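Local atomic coordinates of Mgp-operon protein 3 (PDB entry 6RJ1), a protein that probably takes part in the attachment of the pathogen Mycoplasma pneumoniae to host cells, as a surface adhesin of the P40/P90 type. Residues N4-P16 / Y40-L53. Numbering follows the deposited sequence. Where two conformers were deposited one is given.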
loop_
_atom_site.group_PDB
_atom_site.type_symbol
_atom_site.label_atom_id
_atom_site.label_comp_id
_atom_site.label_asym_id
_atom_site.label_seq_id
_atom_site.Cartn_x
_atom_site.Cartn_y
_atom_site.Cartn_z
ATOM N N ASN A 4 -30.734 -21.180 -6.634
ATOM C CA ASN A 4 -29.508 -20.455 -6.327
ATOM C C ASN A 4 -29.812 -19.133 -5.567
ATOM O O ASN A 4 -30.923 -18.601 -5.667
ATOM C CB ASN A 4 -28.629 -20.275 -7.598
ATOM C CG ASN A 4 -28.692 -18.967 -8.376
ATOM O OD1 ASN A 4 -29.680 -18.218 -8.367
ATOM N ND2 ASN A 4 -27.622 -18.682 -9.109
ATOM N N THR A 5 -28.839 -18.650 -4.768
ATOM C CA THR A 5 -28.954 -17.435 -3.956
ATOM C C THR A 5 -27.688 -16.616 -4.077
ATOM O O THR A 5 -26.615 -17.181 -4.280
ATOM C CB THR A 5 -29.237 -17.776 -2.479
ATOM O OG1 THR A 5 -28.285 -18.740 -2.027
ATOM C CG2 THR A 5 -30.673 -18.267 -2.238
ATOM N N TYR A 6 -27.815 -15.282 -3.953
ATOM C CA TYR A 6 -26.701 -14.327 -4.015
ATOM C C TYR A 6 -26.612 -13.625 -2.669
ATOM O O TYR A 6 -27.616 -13.099 -2.193
ATOM C CB TYR A 6 -26.904 -13.282 -5.138
ATOM C CG TYR A 6 -27.187 -13.869 -6.502
ATOM C CD1 TYR A 6 -26.150 -14.192 -7.374
ATOM C CD2 TYR A 6 -28.495 -14.100 -6.929
ATOM C CE1 TYR A 6 -26.408 -14.749 -8.630
ATOM C CE2 TYR A 6 -28.764 -14.656 -8.181
ATOM C CZ TYR A 6 -27.715 -14.976 -9.029
ATOM O OH TYR A 6 -27.969 -15.522 -10.263
ATOM N N LEU A 7 -25.431 -13.632 -2.046
ATOM C CA LEU A 7 -25.230 -13.012 -0.741
ATOM C C LEU A 7 -24.854 -11.546 -0.879
ATOM O O LEU A 7 -23.901 -11.228 -1.598
ATOM C CB LEU A 7 -24.149 -13.789 0.030
ATOM C CG LEU A 7 -24.445 -14.242 1.459
ATOM C CD1 LEU A 7 -25.809 -14.872 1.582
ATOM C CD2 LEU A 7 -23.412 -15.244 1.915
ATOM N N LEU A 8 -25.608 -10.654 -0.211
ATOM C CA LEU A 8 -25.340 -9.217 -0.228
ATOM C C LEU A 8 -25.122 -8.684 1.179
ATOM O O LEU A 8 -25.846 -9.060 2.098
ATOM C CB LEU A 8 -26.432 -8.406 -0.956
ATOM C CG LEU A 8 -26.557 -8.510 -2.500
ATOM C CD1 LEU A 8 -27.639 -7.585 -3.010
ATOM C CD2 LEU A 8 -25.262 -8.151 -3.224
ATOM N N GLN A 9 -24.109 -7.818 1.347
ATOM C CA GLN A 9 -23.795 -7.218 2.635
ATOM C C GLN A 9 -24.539 -5.910 2.868
ATOM O O GLN A 9 -24.750 -5.136 1.934
ATOM C CB GLN A 9 -22.286 -6.971 2.751
ATOM C CG GLN A 9 -21.794 -6.708 4.178
ATOM C CD GLN A 9 -20.356 -6.266 4.221
ATOM O OE1 GLN A 9 -19.525 -6.669 3.405
ATOM N NE2 GLN A 9 -20.028 -5.427 5.192
ATOM N N ASP A 10 -24.936 -5.687 4.126
ATOM C CA ASP A 10 -25.517 -4.468 4.681
ATOM C C ASP A 10 -24.961 -4.397 6.107
ATOM O O ASP A 10 -25.506 -5.022 7.033
ATOM C CB ASP A 10 -27.054 -4.441 4.637
ATOM C CG ASP A 10 -27.661 -3.115 5.090
ATOM O OD1 ASP A 10 -26.929 -2.088 5.096
ATOM O OD2 ASP A 10 -28.868 -3.098 5.428
ATOM N N HIS A 11 -23.844 -3.658 6.252
ATOM C CA HIS A 11 -23.040 -3.465 7.458
ATOM C C HIS A 11 -22.566 -4.811 8.059
ATOM O O HIS A 11 -21.517 -5.304 7.638
ATOM C CB HIS A 11 -23.705 -2.542 8.506
ATOM C CG HIS A 11 -22.849 -2.339 9.725
ATOM N ND1 HIS A 11 -23.330 -2.603 10.995
ATOM C CD2 HIS A 11 -21.543 -1.987 9.818
ATOM C CE1 HIS A 11 -22.313 -2.387 11.816
ATOM N NE2 HIS A 11 -21.221 -2.001 11.156
ATOM N N ASN A 12 -23.322 -5.397 9.019
ATOM C CA ASN A 12 -22.946 -6.669 9.668
ATOM C C ASN A 12 -23.823 -7.846 9.247
ATOM O O ASN A 12 -23.616 -8.968 9.710
ATOM C CB ASN A 12 -22.910 -6.535 11.199
ATOM C CG ASN A 12 -21.775 -5.714 11.760
ATOM O OD1 ASN A 12 -20.760 -5.424 11.111
ATOM N ND2 ASN A 12 -21.928 -5.325 13.003
ATOM N N THR A 13 -24.779 -7.586 8.349
ATOM C CA THR A 13 -25.723 -8.576 7.857
ATOM C C THR A 13 -25.417 -8.997 6.425
ATOM O O THR A 13 -25.208 -8.143 5.565
ATOM C CB THR A 13 -27.170 -8.075 8.056
ATOM O OG1 THR A 13 -27.343 -7.759 9.438
ATOM C CG2 THR A 13 -28.212 -9.104 7.644
ATOM N N LEU A 14 -25.381 -10.325 6.194
ATOM C CA LEU A 14 -25.201 -10.953 4.891
ATOM C C LEU A 14 -26.547 -11.585 4.553
ATOM O O LEU A 14 -26.940 -12.570 5.187
ATOM C CB LEU A 14 -24.059 -11.989 4.912
ATOM C CG LEU A 14 -22.647 -11.439 5.190
ATOM C CD1 LEU A 14 -21.645 -12.551 5.302
ATOM C CD2 LEU A 14 -22.203 -10.451 4.128
ATOM N N THR A 15 -27.298 -10.962 3.618
ATOM C CA THR A 15 -28.648 -11.411 3.265
ATOM C C THR A 15 -28.680 -12.216 1.938
ATOM O O THR A 15 -28.087 -11.793 0.943
ATOM C CB THR A 15 -29.636 -10.211 3.291
ATOM O OG1 THR A 15 -29.709 -9.642 4.592
ATOM C CG2 THR A 15 -31.043 -10.563 2.856
ATOM N N PRO A 16 -29.387 -13.376 1.909
ATOM C CA PRO A 16 -29.486 -14.139 0.652
ATOM C C PRO A 16 -30.601 -13.611 -0.250
ATOM O O PRO A 16 -31.748 -13.526 0.173
ATOM C CB PRO A 16 -29.749 -15.577 1.118
ATOM C CG PRO A 16 -30.330 -15.444 2.494
ATOM C CD PRO A 16 -30.147 -14.033 2.993
ATOM N N TYR A 40 -18.018 -4.666 17.310
ATOM C CA TYR A 40 -17.472 -5.409 16.186
ATOM C C TYR A 40 -18.156 -5.028 14.894
ATOM O O TYR A 40 -19.357 -4.763 14.867
ATOM C CB TYR A 40 -17.486 -6.916 16.419
ATOM C CG TYR A 40 -16.345 -7.392 17.288
ATOM C CD1 TYR A 40 -15.081 -7.621 16.749
ATOM C CD2 TYR A 40 -16.529 -7.626 18.647
ATOM C CE1 TYR A 40 -14.026 -8.058 17.545
ATOM C CE2 TYR A 40 -15.485 -8.072 19.451
ATOM C CZ TYR A 40 -14.234 -8.287 18.895
ATOM O OH TYR A 40 -13.212 -8.753 19.684
ATOM N N GLU A 41 -17.360 -4.949 13.833
ATOM C CA GLU A 41 -17.760 -4.520 12.508
ATOM C C GLU A 41 -17.212 -5.518 11.476
ATOM O O GLU A 41 -16.032 -5.879 11.533
ATOM C CB GLU A 41 -17.215 -3.092 12.287
ATOM C CG GLU A 41 -17.406 -2.493 10.902
ATOM C CD GLU A 41 -16.252 -1.620 10.416
ATOM O OE1 GLU A 41 -16.510 -0.433 10.111
ATOM O OE2 GLU A 41 -15.100 -2.112 10.335
ATOM N N LEU A 42 -18.088 -5.986 10.554
ATOM C CA LEU A 42 -17.709 -6.911 9.489
ATOM C C LEU A 42 -16.917 -6.136 8.429
ATOM O O LEU A 42 -17.422 -5.152 7.887
ATOM C CB LEU A 42 -18.948 -7.617 8.916
ATOM C CG LEU A 42 -18.767 -8.403 7.615
ATOM C CD1 LEU A 42 -17.876 -9.610 7.803
ATOM C CD2 LEU A 42 -20.106 -8.815 7.042
ATOM N N VAL A 43 -15.653 -6.553 8.191
ATOM C CA VAL A 43 -14.682 -5.906 7.284
ATOM C C VAL A 43 -14.590 -6.613 5.939
ATOM O O VAL A 43 -14.469 -5.950 4.913
ATOM C CB VAL A 43 -13.266 -5.785 7.913
ATOM C CG1 VAL A 43 -12.459 -4.684 7.243
ATOM C CG2 VAL A 43 -13.336 -5.545 9.407
ATOM N N ASP A 44 -14.581 -7.948 5.947
ATOM C CA ASP A 44 -14.474 -8.774 4.740
ATOM C C ASP A 44 -15.094 -10.120 5.021
ATOM O O ASP A 44 -15.196 -10.520 6.177
ATOM C CB ASP A 44 -12.989 -8.939 4.310
ATOM C CG ASP A 44 -12.755 -9.467 2.896
ATOM O OD1 ASP A 44 -13.754 -9.654 2.149
ATOM O OD2 ASP A 44 -11.574 -9.682 2.530
ATOM N N TRP A 45 -15.513 -10.815 3.968
ATOM C CA TRP A 45 -16.136 -12.132 4.058
ATOM C C TRP A 45 -15.990 -12.852 2.721
ATOM O O TRP A 45 -15.929 -12.205 1.676
ATOM C CB TRP A 45 -17.625 -12.014 4.459
ATOM C CG TRP A 45 -18.430 -11.162 3.523
ATOM C CD1 TRP A 45 -18.492 -9.797 3.494
ATOM C CD2 TRP A 45 -19.234 -11.625 2.432
ATOM N NE1 TRP A 45 -19.299 -9.381 2.458
ATOM C CE2 TRP A 45 -19.756 -10.483 1.781
ATOM C CE3 TRP A 45 -19.553 -12.899 1.932
ATOM C CZ2 TRP A 45 -20.624 -10.581 0.692
ATOM C CZ3 TRP A 45 -20.403 -12.989 0.843
ATOM C CH2 TRP A 45 -20.923 -11.841 0.234
ATOM N N LYS A 46 -15.911 -14.184 2.757
ATOM C CA LYS A 46 -15.781 -15.009 1.564
ATOM C C LYS A 46 -16.634 -16.271 1.716
ATOM O O LYS A 46 -16.646 -16.887 2.786
ATOM C CB LYS A 46 -14.305 -15.396 1.293
ATOM C CG LYS A 46 -13.316 -14.241 1.063
ATOM C CD LYS A 46 -13.414 -13.547 -0.295
ATOM C CE LYS A 46 -12.677 -12.222 -0.307
ATOM N NZ LYS A 46 -11.198 -12.364 -0.484
ATOM N N ARG A 47 -17.358 -16.646 0.656
ATOM C CA ARG A 47 -18.141 -17.881 0.631
ATOM C C ARG A 47 -17.143 -18.950 0.143
ATOM O O ARG A 47 -16.476 -18.743 -0.878
ATOM C CB ARG A 47 -19.314 -17.750 -0.350
ATOM C CG ARG A 47 -20.689 -17.985 0.238
ATOM C CD ARG A 47 -21.616 -18.399 -0.902
ATOM N NE ARG A 47 -22.573 -19.473 -0.597
ATOM C CZ ARG A 47 -22.261 -20.701 -0.174
ATOM N NH1 ARG A 47 -23.213 -21.604 0.019
ATOM N NH2 ARG A 47 -20.999 -21.024 0.087
ATOM N N VAL A 48 -16.971 -20.035 0.911
ATOM C CA VAL A 48 -16.023 -21.100 0.571
ATOM C C VAL A 48 -16.796 -22.356 0.173
ATOM O O VAL A 48 -17.410 -23.014 1.016
ATOM C CB VAL A 48 -14.975 -21.348 1.691
ATOM C CG1 VAL A 48 -14.065 -22.522 1.346
ATOM C CG2 VAL A 48 -14.144 -20.096 1.953
ATOM N N GLY A 49 -16.773 -22.658 -1.118
ATOM C CA GLY A 49 -17.505 -23.788 -1.667
ATOM C C GLY A 49 -18.989 -23.538 -1.529
ATOM O O GLY A 49 -19.453 -22.427 -1.798
ATOM N N ASP A 50 -19.719 -24.534 -1.024
ATOM C CA ASP A 50 -21.166 -24.453 -0.843
ATOM C C ASP A 50 -21.632 -24.631 0.626
ATOM O O ASP A 50 -22.771 -24.272 0.935
ATOM C CB ASP A 50 -21.893 -25.438 -1.793
ATOM C CG ASP A 50 -21.437 -26.902 -1.792
ATOM O OD1 ASP A 50 -20.318 -27.188 -1.291
ATOM O OD2 ASP A 50 -22.187 -27.757 -2.316
ATOM N N THR A 51 -20.771 -25.152 1.523
ATOM C CA THR A 51 -21.143 -25.374 2.928
ATOM C C THR A 51 -20.382 -24.457 3.925
ATOM O O THR A 51 -20.583 -24.593 5.137
ATOM C CB THR A 51 -21.026 -26.889 3.280
ATOM O OG1 THR A 51 -21.916 -27.220 4.354
ATOM C CG2 THR A 51 -19.579 -27.372 3.561
ATOM N N LYS A 52 -19.541 -23.532 3.427
ATOM C CA LYS A 52 -18.736 -22.665 4.289
ATOM C C LYS A 52 -18.809 -21.166 3.964
ATOM O O LYS A 52 -18.892 -20.772 2.798
ATOM C CB LYS A 52 -17.270 -23.143 4.275
ATOM C CG LYS A 52 -16.358 -22.560 5.365
ATOM C CD LYS A 52 -15.515 -23.632 6.044
ATOM C CE LYS A 52 -14.373 -24.140 5.193
ATOM N NZ LYS A 52 -13.886 -25.461 5.675
ATOM N N LEU A 53 -18.757 -20.345 5.026
ATOM C CA LEU A 53 -18.724 -18.891 4.967
ATOM C C LEU A 53 -17.735 -18.397 6.018
ATOM O O LEU A 53 -17.883 -18.686 7.206
ATOM C CB LEU A 53 -20.118 -18.271 5.158
ATOM C CG LEU A 53 -20.199 -16.742 5.129
ATOM C CD1 LEU A 53 -20.080 -16.200 3.705
ATOM C CD2 LEU A 53 -21.486 -16.278 5.754
#
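Strands 6-10 and 40-48 lie face to face, the axes of these segments 9.7 Å apart at closest approach and running roughly antiparallel, 142° between their directions, so that a β-hairpin, 6-16, with a type II' turn from Asp-10 to Thr-13, packs over strands 40-48 and 52-59 of a larger mixed sheet as in a β-sandwich. Trp-45 stands in the middle of the interface, its indole turning one face to Leu-14. The methyl CD2 of Leu-14 lies 3.5 Å from the centroid of the five-membered ring of Trp-45, a CH-pi contact; the branched end of leucine suits the place because its other methyl, CD1, can reach Leu-53. The six-membered-ring end of the indole meets Leu-7, whose CB is 3.8 Å from CH2 of Trp-45. Leu-53, on the adjoining strand 52-59, packs beside them, meeting Leu-7 tip to tip and reaching Leu-14 CD1 with its own CD2.

Tryptophan also brings a polar N-H into this apolar layer, and Gln-9 answers it: extended beyond CG, its chain carries OE1 to the edge of the indole, where NE1 of Trp-45 donates a bent bond of 2.9 Å. Gln-9 NE2 donates in turn to the carbonyl of His-11; the two bonds together define which way the amide is turned, and the second ties it to the turn. Leu-42 packs its CD2 against Gln-9 CD and Leu-14 CD2.

Near the turn, Asn-12 is suited to its buried place by an amide that both accepts and donates. With CG anti to the carbonyl carbon (chi1 -71°), the amide reaches the backbone of 40-42. ND2 of Asn-12 gives a 3.2 Å bond to the carbonyl O of Tyr-40, which also receives Lys-375 NZ, while OD1 of Asn-12 accepts the backbone N of Leu-42 at 2.8 Å, with a nearly straight N-H...O angle of 164°.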